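Local coordinates for protein MHC class I antigen (Anolis carolinensis, PDB 7CPO) that probably presents peptides to T cells as the heavy chain of a reptilian MHC class I molecule, paired with beta2-microglobulin, at residues A[201-206]-A[254-259]; A[208-213]-A[233-238]; A[218-223]-A[271-276]. One frame throughout, in Å; residues are numbered along the deposited sequence.

Contact 1 (A[201-206]-A[254-259]); sequences ETLICR and KERERY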
loop_
_atom_site.group_PDB
_atom_site.type_symbol
_atom_site.label_atom_id
_atom_site.label_comp_id
_atom_site.label_asym_id
_atom_site.label_seq_id
_atom_site.Cartn_x
_atom_site.Cartn_y
_atom_site.Cartn_z
ATOM N N GLU A 201 24.324 -22.267 9.456
ATOM C CA GLU A 201 22.963 -22.450 8.964
ATOM C C GLU A 201 22.184 -21.155 9.113
ATOM O O GLU A 201 22.377 -20.412 10.079
ATOM C CB GLU A 201 22.222 -23.560 9.724
ATOM C CG GLU A 201 22.624 -24.969 9.347
ATOM C CD GLU A 201 21.936 -26.032 10.185
ATOM O OE1 GLU A 201 21.162 -25.677 11.105
ATOM O OE2 GLU A 201 22.182 -27.228 9.928
ATOM N N THR A 202 21.301 -20.889 8.151
ATOM C CA THR A 202 20.319 -19.815 8.265
ATOM C C THR A 202 18.962 -20.433 8.584
ATOM O O THR A 202 18.459 -21.271 7.822
ATOM C CB THR A 202 20.234 -18.977 6.989
ATOM O OG1 THR A 202 21.522 -18.446 6.677
ATOM C CG2 THR A 202 19.255 -17.808 7.193
ATOM N N LEU A 203 18.382 -20.034 9.713
ATOM C CA LEU A 203 17.041 -20.463 10.092
ATOM C C LEU A 203 16.029 -19.424 9.613
ATOM O O LEU A 203 16.106 -18.249 10.000
ATOM C CB LEU A 203 16.947 -20.663 11.606
ATOM C CG LEU A 203 17.832 -21.743 12.257
ATOM C CD1 LEU A 203 17.435 -21.992 13.720
ATOM C CD2 LEU A 203 17.810 -23.045 11.461
ATOM N N ILE A 204 15.082 -19.850 8.775
ATOM C CA ILE A 204 14.088 -18.946 8.195
ATOM C C ILE A 204 12.740 -19.166 8.868
ATOM O O ILE A 204 12.256 -20.300 8.963
ATOM C CB ILE A 204 13.969 -19.135 6.678
ATOM C CG1 ILE A 204 15.315 -18.865 6.013
ATOM C CG2 ILE A 204 12.888 -18.217 6.116
ATOM C CD1 ILE A 204 15.321 -19.207 4.555
ATOM N N CYS A 205 12.128 -18.085 9.326
ATOM C CA CYS A 205 10.782 -18.135 9.889
ATOM C C CYS A 205 9.809 -17.474 8.910
ATOM O O CYS A 205 9.832 -16.249 8.743
ATOM C CB CYS A 205 10.756 -17.454 11.252
ATOM S SG CYS A 205 9.165 -17.577 12.012
ATOM N N ARG A 206 8.974 -18.285 8.246
ATOM C CA ARG A 206 7.931 -17.785 7.350
ATOM C C ARG A 206 6.638 -17.636 8.136
ATOM O O ARG A 206 6.197 -18.577 8.807
ATOM C CB ARG A 206 7.693 -18.714 6.155
ATOM C CG ARG A 206 6.256 -18.569 5.566
ATOM C CD ARG A 206 5.709 -19.808 4.802
ATOM N NE ARG A 206 5.847 -19.611 3.366
ATOM C CZ ARG A 206 4.896 -19.145 2.564
ATOM N NH1 ARG A 206 3.691 -18.842 3.030
ATOM N NH2 ARG A 206 5.160 -18.991 1.281
ATOM N N LYS A 254 25.913 -26.990 15.728
ATOM C CA LYS A 254 25.563 -27.732 16.928
ATOM C C LYS A 254 24.650 -26.952 17.856
ATOM O O LYS A 254 24.399 -27.412 18.969
ATOM C CB LYS A 254 26.804 -28.140 17.740
ATOM C CG LYS A 254 27.936 -28.823 16.960
ATOM C CD LYS A 254 27.828 -30.326 16.989
ATOM C CE LYS A 254 28.760 -30.869 18.055
ATOM N NZ LYS A 254 28.162 -32.053 18.717
ATOM N N GLU A 255 24.161 -25.777 17.462
ATOM C CA GLU A 255 23.496 -24.902 18.421
ATOM C C GLU A 255 22.055 -24.599 18.048
ATOM O O GLU A 255 21.452 -23.707 18.646
ATOM C CB GLU A 255 24.269 -23.597 18.586
ATOM C CG GLU A 255 24.509 -23.256 20.033
ATOM C CD GLU A 255 25.588 -22.212 20.219
ATOM O OE1 GLU A 255 25.917 -21.907 21.386
ATOM O OE2 GLU A 255 26.097 -21.691 19.205
ATOM N N ARG A 256 21.486 -25.360 17.113
ATOM C CA ARG A 256 20.183 -25.037 16.538
ATOM C C ARG A 256 19.106 -24.827 17.594
ATOM O O ARG A 256 18.300 -23.894 17.488
ATOM C CB ARG A 256 19.760 -26.150 15.577
ATOM C CG ARG A 256 19.189 -25.615 14.301
ATOM C CD ARG A 256 18.800 -26.716 13.378
ATOM N NE ARG A 256 19.945 -27.227 12.643
ATOM C CZ ARG A 256 20.627 -28.310 12.993
ATOM N NH1 ARG A 256 20.291 -28.993 14.090
ATOM N NH2 ARG A 256 21.648 -28.706 12.245
ATOM N N GLU A 257 19.083 -25.680 18.624
ATOM C CA GLU A 257 17.985 -25.762 19.589
ATOM C C GLU A 257 17.872 -24.542 20.497
ATOM O O GLU A 257 16.929 -24.470 21.295
ATOM C CB GLU A 257 18.144 -27.014 20.464
ATOM C CG GLU A 257 19.277 -26.920 21.509
ATOM C CD GLU A 257 20.684 -27.025 20.902
ATOM O OE1 GLU A 257 20.814 -27.269 19.676
ATOM O OE2 GLU A 257 21.667 -26.862 21.658
ATOM N N ARG A 258 18.814 -23.610 20.438
ATOM C CA ARG A 258 18.699 -22.402 21.237
ATOM C C ARG A 258 17.781 -21.361 20.598
ATOM O O ARG A 258 17.376 -20.414 21.281
ATOM C CB ARG A 258 20.092 -21.803 21.470
ATOM C CG ARG A 258 21.066 -22.686 22.262
ATOM C CD ARG A 258 22.407 -21.983 22.483
ATOM N NE ARG A 258 22.394 -21.002 23.569
ATOM C CZ ARG A 258 23.362 -20.109 23.789
ATOM N NH1 ARG A 258 24.419 -20.054 22.988
ATOM N NH2 ARG A 258 23.268 -19.263 24.807
ATOM N N TYR A 259 17.427 -21.529 19.321
ATOM C CA TYR A 259 16.704 -20.524 18.548
ATOM C C TYR A 259 15.270 -20.956 18.260
ATOM O O TYR A 259 15.024 -22.077 17.793
ATOM C CB TYR A 259 17.432 -20.234 17.238
ATOM C CG TYR A 259 18.818 -19.714 17.472
ATOM C CD1 TYR A 259 19.884 -20.583 17.664
ATOM C CD2 TYR A 259 19.064 -18.360 17.517
ATOM C CE1 TYR A 259 21.152 -20.102 17.889
ATOM C CE2 TYR A 259 20.324 -17.874 17.735
ATOM C CZ TYR A 259 21.364 -18.745 17.921
ATOM O OH TYR A 259 22.626 -18.238 18.136
#

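Contact 2 (A[208-213]-A[233-238]); sequences GGFYPK and GLVSPN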
loop_
_atom_site.group_PDB
_atom_site.type_symbol
_atom_site.label_atom_id
_atom_site.label_comp_id
_atom_site.label_asym_id
_atom_site.label_seq_id
_atom_site.Cartn_x
_atom_site.Cartn_y
_atom_site.Cartn_z
ATOM N N GLY A 208 2.752 -16.216 7.583
ATOM C CA GLY A 208 1.878 -15.828 6.495
ATOM C C GLY A 208 0.429 -16.094 6.836
ATOM O O GLY A 208 0.115 -16.814 7.789
ATOM N N GLY A 209 -0.457 -15.501 6.038
ATOM C CA GLY A 209 -1.874 -15.690 6.262
ATOM C C GLY A 209 -2.444 -14.947 7.443
ATOM O O GLY A 209 -3.476 -15.369 7.973
ATOM N N PHE A 210 -1.814 -13.859 7.883
ATOM C CA PHE A 210 -2.269 -13.161 9.077
ATOM C C PHE A 210 -2.980 -11.862 8.705
ATOM O O PHE A 210 -2.713 -11.254 7.661
ATOM C CB PHE A 210 -1.116 -12.884 10.068
ATOM C CG PHE A 210 0.045 -12.056 9.512
ATOM C CD1 PHE A 210 1.134 -12.670 8.896
ATOM C CD2 PHE A 210 0.080 -10.672 9.674
ATOM C CE1 PHE A 210 2.219 -11.918 8.405
ATOM C CE2 PHE A 210 1.153 -9.918 9.193
ATOM C CZ PHE A 210 2.222 -10.545 8.547
ATOM N N TYR A 211 -3.923 -11.463 9.568
ATOM C CA TYR A 211 -4.685 -10.231 9.427
ATOM C C TYR A 211 -5.242 -9.883 10.795
ATOM O O TYR A 211 -5.781 -10.771 11.470
ATOM C CB TYR A 211 -5.830 -10.362 8.417
ATOM C CG TYR A 211 -6.584 -9.071 8.250
ATOM C CD1 TYR A 211 -6.140 -8.091 7.350
ATOM C CD2 TYR A 211 -7.713 -8.800 9.017
ATOM C CE1 TYR A 211 -6.807 -6.888 7.213
ATOM C CE2 TYR A 211 -8.393 -7.598 8.882
ATOM C CZ TYR A 211 -7.942 -6.651 7.977
ATOM O OH TYR A 211 -8.629 -5.463 7.849
ATOM N N PRO A 212 -5.153 -8.625 11.230
ATOM C CA PRO A 212 -4.609 -7.466 10.504
ATOM C C PRO A 212 -3.080 -7.436 10.345
ATOM O O PRO A 212 -2.388 -8.386 10.710
ATOM C CB PRO A 212 -5.080 -6.278 11.358
ATOM C CG PRO A 212 -5.237 -6.838 12.733
ATOM C CD PRO A 212 -5.753 -8.242 12.522
ATOM N N LYS A 213 -2.579 -6.312 9.818
ATOM C CA LYS A 213 -1.184 -6.204 9.396
ATOM C C LYS A 213 -0.206 -6.202 10.577
ATOM O O LYS A 213 0.935 -6.662 10.438
ATOM C CB LYS A 213 -1.025 -4.939 8.547
ATOM C CG LYS A 213 0.011 -5.026 7.441
ATOM C CD LYS A 213 0.244 -3.681 6.736
ATOM C CE LYS A 213 1.312 -3.798 5.617
ATOM N NZ LYS A 213 1.871 -2.483 5.146
ATOM N N GLY A 233 12.033 -9.758 5.865
ATOM C CA GLY A 233 11.471 -9.378 4.589
ATOM C C GLY A 233 10.592 -8.144 4.697
ATOM O O GLY A 233 10.516 -7.477 5.731
ATOM N N LEU A 234 9.941 -7.830 3.581
ATOM C CA LEU A 234 8.823 -6.907 3.588
ATOM C C LEU A 234 7.603 -7.565 4.222
ATOM O O LEU A 234 7.443 -8.788 4.196
ATOM C CB LEU A 234 8.492 -6.480 2.161
ATOM C CG LEU A 234 9.676 -5.922 1.365
ATOM C CD1 LEU A 234 9.290 -5.792 -0.084
ATOM C CD2 LEU A 234 10.162 -4.589 1.936
ATOM N N VAL A 235 6.746 -6.745 4.816
ATOM C CA VAL A 235 5.397 -7.159 5.173
ATOM C C VAL A 235 4.543 -6.895 3.941
ATOM O O VAL A 235 4.271 -5.741 3.604
ATOM C CB VAL A 235 4.869 -6.404 6.399
ATOM C CG1 VAL A 235 3.484 -6.883 6.744
ATOM C CG2 VAL A 235 5.805 -6.590 7.595
ATOM N N SER A 236 4.144 -7.963 3.253
ATOM C CA SER A 236 3.599 -7.856 1.916
ATOM C C SER A 236 2.210 -8.480 1.843
ATOM O O SER A 236 1.921 -9.472 2.530
ATOM C CB SER A 236 4.521 -8.534 0.895
ATOM O OG SER A 236 4.778 -9.890 1.240
ATOM N N PRO A 237 1.335 -7.924 1.010
ATOM C CA PRO A 237 -0.054 -8.388 0.979
ATOM C C PRO A 237 -0.263 -9.584 0.070
ATOM O O PRO A 237 0.177 -9.591 -1.087
ATOM C CB PRO A 237 -0.810 -7.168 0.439
ATOM C CG PRO A 237 0.160 -6.573 -0.522
ATOM C CD PRO A 237 1.544 -6.782 0.102
ATOM N N ASN A 238 -0.960 -10.585 0.594
ATOM C CA ASN A 238 -1.555 -11.617 -0.229
ATOM C C ASN A 238 -2.817 -11.089 -0.920
ATOM O O ASN A 238 -3.468 -10.136 -0.469
ATOM C CB ASN A 238 -1.894 -12.841 0.623
ATOM C CG ASN A 238 -0.659 -13.468 1.261
ATOM O OD1 ASN A 238 -0.580 -13.593 2.478
ATOM N ND2 ASN A 238 0.307 -13.862 0.440
#

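Contact 3 (A[218-223]-A[271-276]); sequences DWTRDG and PVDVAW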
loop_
_atom_site.group_PDB
_atom_site.type_symbol
_atom_site.label_atom_id
_atom_site.label_comp_id
_atom_site.label_asym_id
_atom_site.label_seq_id
_atom_site.Cartn_x
_atom_site.Cartn_y
_atom_site.Cartn_z
ATOM N N ASP A 218 10.046 -12.038 16.312
ATOM C CA ASP A 218 11.440 -11.955 16.718
ATOM C C ASP A 218 12.008 -13.359 16.855
ATOM O O ASP A 218 11.339 -14.272 17.348
ATOM C CB ASP A 218 11.613 -11.194 18.047
ATOM C CG ASP A 218 11.636 -9.677 17.867
ATOM O OD1 ASP A 218 10.648 -8.998 18.244
ATOM O OD2 ASP A 218 12.651 -9.160 17.343
ATOM N N TRP A 219 13.241 -13.524 16.404
ATOM C CA TRP A 219 14.020 -14.692 16.779
ATOM C C TRP A 219 14.527 -14.542 18.216
ATOM O O TRP A 219 15.050 -13.491 18.606
ATOM C CB TRP A 219 15.181 -14.877 15.811
ATOM C CG TRP A 219 14.789 -15.640 14.614
ATOM C CD1 TRP A 219 14.546 -15.146 13.362
ATOM C CD2 TRP A 219 14.582 -17.050 14.542
ATOM N NE1 TRP A 219 14.204 -16.166 12.518
ATOM C CE2 TRP A 219 14.215 -17.347 13.215
ATOM C CE3 TRP A 219 14.677 -18.095 15.471
ATOM C CZ2 TRP A 219 13.939 -18.648 12.791
ATOM C CZ3 TRP A 219 14.404 -19.384 15.055
ATOM C CH2 TRP A 219 14.042 -19.652 13.723
ATOM N N THR A 220 14.352 -15.587 19.009
ATOM C CA THR A 220 14.885 -15.599 20.355
ATOM C C THR A 220 16.064 -16.563 20.456
ATOM O O THR A 220 16.255 -17.453 19.624
ATOM C CB THR A 220 13.792 -15.943 21.370
ATOM O OG1 THR A 220 13.116 -17.138 20.971
ATOM C CG2 THR A 220 12.794 -14.827 21.435
ATOM N N ARG A 221 16.886 -16.329 21.471
ATOM C CA ARG A 221 18.053 -17.152 21.775
ATOM C C ARG A 221 18.022 -17.387 23.272
ATOM O O ARG A 221 18.085 -16.422 24.040
ATOM C CB ARG A 221 19.348 -16.448 21.355
ATOM C CG ARG A 221 20.647 -17.213 21.583
ATOM C CD ARG A 221 21.777 -16.372 21.026
ATOM N NE ARG A 221 23.084 -17.007 21.110
ATOM C CZ ARG A 221 24.004 -16.719 22.024
ATOM N NH1 ARG A 221 23.770 -15.808 22.960
ATOM N NH2 ARG A 221 25.164 -17.348 21.997
ATOM N N ASP A 222 17.882 -18.649 23.685
ATOM C CA ASP A 222 17.617 -18.971 25.094
ATOM C C ASP A 222 16.501 -18.092 25.649
ATOM O O ASP A 222 16.560 -17.616 26.785
ATOM C CB ASP A 222 18.868 -18.837 25.973
ATOM C CG ASP A 222 20.026 -19.697 25.505
ATOM O OD1 ASP A 222 19.800 -20.658 24.733
ATOM O OD2 ASP A 222 21.166 -19.420 25.937
ATOM N N GLY A 223 15.488 -17.845 24.824
ATOM C CA GLY A 223 14.320 -17.121 25.244
ATOM C C GLY A 223 14.383 -15.619 25.069
ATOM O O GLY A 223 13.338 -14.968 25.151
ATOM N N PRO A 271 1.272 -16.038 22.684
ATOM C CA PRO A 271 2.324 -16.010 21.661
ATOM C C PRO A 271 2.799 -17.426 21.359
ATOM O O PRO A 271 2.692 -18.322 22.195
ATOM C CB PRO A 271 3.431 -15.160 22.306
ATOM C CG PRO A 271 2.756 -14.411 23.432
ATOM C CD PRO A 271 1.671 -15.337 23.916
ATOM N N VAL A 272 3.295 -17.636 20.138
ATOM C CA VAL A 272 3.864 -18.922 19.743
ATOM C C VAL A 272 5.379 -18.791 19.634
ATOM O O VAL A 272 5.915 -17.718 19.326
ATOM C CB VAL A 272 3.278 -19.461 18.418
ATOM C CG1 VAL A 272 1.767 -19.579 18.505
ATOM C CG2 VAL A 272 3.679 -18.580 17.252
ATOM N N ASP A 273 6.070 -19.901 19.903
ATOM C CA ASP A 273 7.521 -20.006 19.773
ATOM C C ASP A 273 7.808 -21.266 18.969
ATOM O O ASP A 273 7.586 -22.380 19.458
ATOM C CB ASP A 273 8.209 -20.077 21.136
ATOM C CG ASP A 273 7.953 -18.866 21.986
ATOM O OD1 ASP A 273 8.820 -17.968 22.013
ATOM O OD2 ASP A 273 6.877 -18.812 22.620
ATOM N N VAL A 274 8.315 -21.097 17.752
ATOM C CA VAL A 274 8.493 -22.197 16.812
ATOM C C VAL A 274 9.983 -22.402 16.555
ATOM O O VAL A 274 10.702 -21.454 16.216
ATOM C CB VAL A 274 7.716 -21.935 15.508
ATOM C CG1 VAL A 274 7.553 -23.209 14.712
ATOM C CG2 VAL A 274 6.352 -21.369 15.839
ATOM N N ALA A 275 10.440 -23.642 16.725
ATOM C CA ALA A 275 11.805 -24.067 16.436
ATOM C C ALA A 275 11.834 -24.906 15.167
ATOM O O ALA A 275 10.799 -25.308 14.630
ATOM C CB ALA A 275 12.390 -24.871 17.599
ATOM N N TRP A 276 13.038 -25.183 14.688
ATOM C CA TRP A 276 13.169 -26.033 13.506
ATOM C C TRP A 276 12.700 -27.471 13.789
ATOM O O TRP A 276 12.838 -28.011 14.895
ATOM C CB TRP A 276 14.604 -26.041 12.995
ATOM C CG TRP A 276 14.791 -26.942 11.831
ATOM C CD1 TRP A 276 14.364 -26.732 10.549
ATOM C CD2 TRP A 276 15.441 -28.216 11.833
ATOM N NE1 TRP A 276 14.718 -27.792 9.750
ATOM C CE2 TRP A 276 15.379 -28.719 10.513
ATOM C CE3 TRP A 276 16.067 -28.985 12.823
ATOM C CZ2 TRP A 276 15.926 -29.953 10.158
ATOM C CZ3 TRP A 276 16.605 -30.211 12.469
ATOM C CH2 TRP A 276 16.534 -30.679 11.148
ATOM O OXT TRP A 276 12.138 -28.127 12.900
#

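Contact 1 (A[201-206]-A[254-259])
R256 and E201 meet through a two-pronged salt bridge, in which the NE and NH2 edge of the guanidinium is set against both carboxylate oxygens. One prong runs from R256 NH2 to E201 OE2, 2.8 Å long and almost straight at 174°. It lies practically in the guanidinium plane and reaches the oxygen on its syn side, somewhat out of the carboxylate plane. The other, from R256 NE to E201 OE1, is modelled at 2.5 Å, very short, so its exact length is doubtful. The two flat groups are not coplanar, their planes standing 34° apart. A bend at chi3 (-81°) swings the end of the arginine toward the glutamate, whose own chain is extended beyond CG. E201 OE2 also forms a salt bridge with R193 of strand 188-193, and two arginines on one carboxylate would be expected to hold it ionised.

Next to this polar pair is the buried L203, two residues along on the same face of strand 201-210 in the immunoglobulin C1-set domain and two positions before C205. That cysteine is linked by disulfide to C261, which itself follows Y259 by two residues in the Tyr-X-Cys pattern familiar from immunoglobulin folds. The segment 254-259 leads into that strand through a short 3-10 turn.

L203 spreads its two methyls against the arginine stem: CD2 lies 4.1 Å from R256 CG, while CD1 also reaches Y259 CB at 3.9 Å. The tyrosine meets the leucine by its root, for its ring leads away, and its hydroxyl bonds to D252 and R221.

Contact 2 (A[208-213]-A[233-238])
The backbones of G209 and N238 come within 7.7 Å of each other, CA to CA, and those of K213 and V235 within 7.9 Å, yet no hydrogen bond joins the two segments. Strand 243-251 lies between strands 201-210 and 230-237 in their sheet, and G209 and F210 both face Y243 of it. This is a G1 beta bulge, with the glycine at a positive phi of 74°, and the chain turns a corner here. F210 opens the F-Y-P sequence found in immunoglobulin constant domains, with a cis peptide bond before P212.

V235 is the meeting point of the side chains. Its CG1, anti to the backbone N (chi1 -179°), reaches into the angle between F210 and K213. It approaches the phenyl group at the edge, near the ring plane, 4.3 Å from F210 CZ. The lysine chain, extended beyond CG, runs obliquely past the valine, bringing K213 CE to 3.9 Å from V235 CG1 and its CG to 4.0 Å from the same methyl. At the other end, N238 OD1 faces G209 N from 4.0 Å, too far to bond. Beta2-microglobulin borders segment 233-238, where its Y10 hydroxyl bonds to P237 O.

Contact 3 (A[218-223]-A[271-276])
W219 and V274, with T220 and D273 beside them, lie loosely beside each other within one sheet of the immunoglobulin C1-set sandwich. Strand 259-264 runs between strands 216-221 and 272-274, so the two segments are next-but-one neighbours: the CA atoms of T220 and D273 stand 8.6 Å apart, and no hydrogen bond crosses directly.

The van der Waals part belongs to W219, the tryptophan that in immunoglobulin domains packs against the intersheet disulfide. Its CB points away from segment 271-276, but the six-membered part of the indole swings back, bringing CZ3 to 4.4 Å from V274 O. Within the sandwich the indole touches C205, while its NE1 gives a hydrogen bond to R247 O, helping to set the rotation of the ring. The indole and the V274 side chain also share a neighbour in the opposing sheet, V191 of strand 188-193.

The polar part is indirect. T220 and D273 turn their oxygens toward one another, but each is engaged by the intervening strand: T220 OG1 with K260 O, and D273 OD1 with H262 ND1. The threonine's CB points toward segment 271-276; the aspartate's CB lies to one side, and only the end of its side chain comes nearer. The closest approach of the two residues, from T220 OG1 to D273 OD1, is 4.5 Å.

Overall arrangement
All three contacts belong to the membrane-proximal immunoglobulin domain, none to the groove formed by alpha 1 and alpha 2. Contacts 1 and 3 are close companions, their centres about 9 Å apart: L203 O lies 3.6 Å from W219 CZ2, and R256 CD packs on W276 CE3 at 3.6 Å. Their segments alternate along the chain. Contact 2 is nested within the loop closed by contact 1 and shares strand 201-210 with it, yet its centre is about 22 Å away, at the end of the domain nearer the groove. Beta2-microglobulin borders contact 2 and also meets R206 of contact 1, but does not touch contact 3.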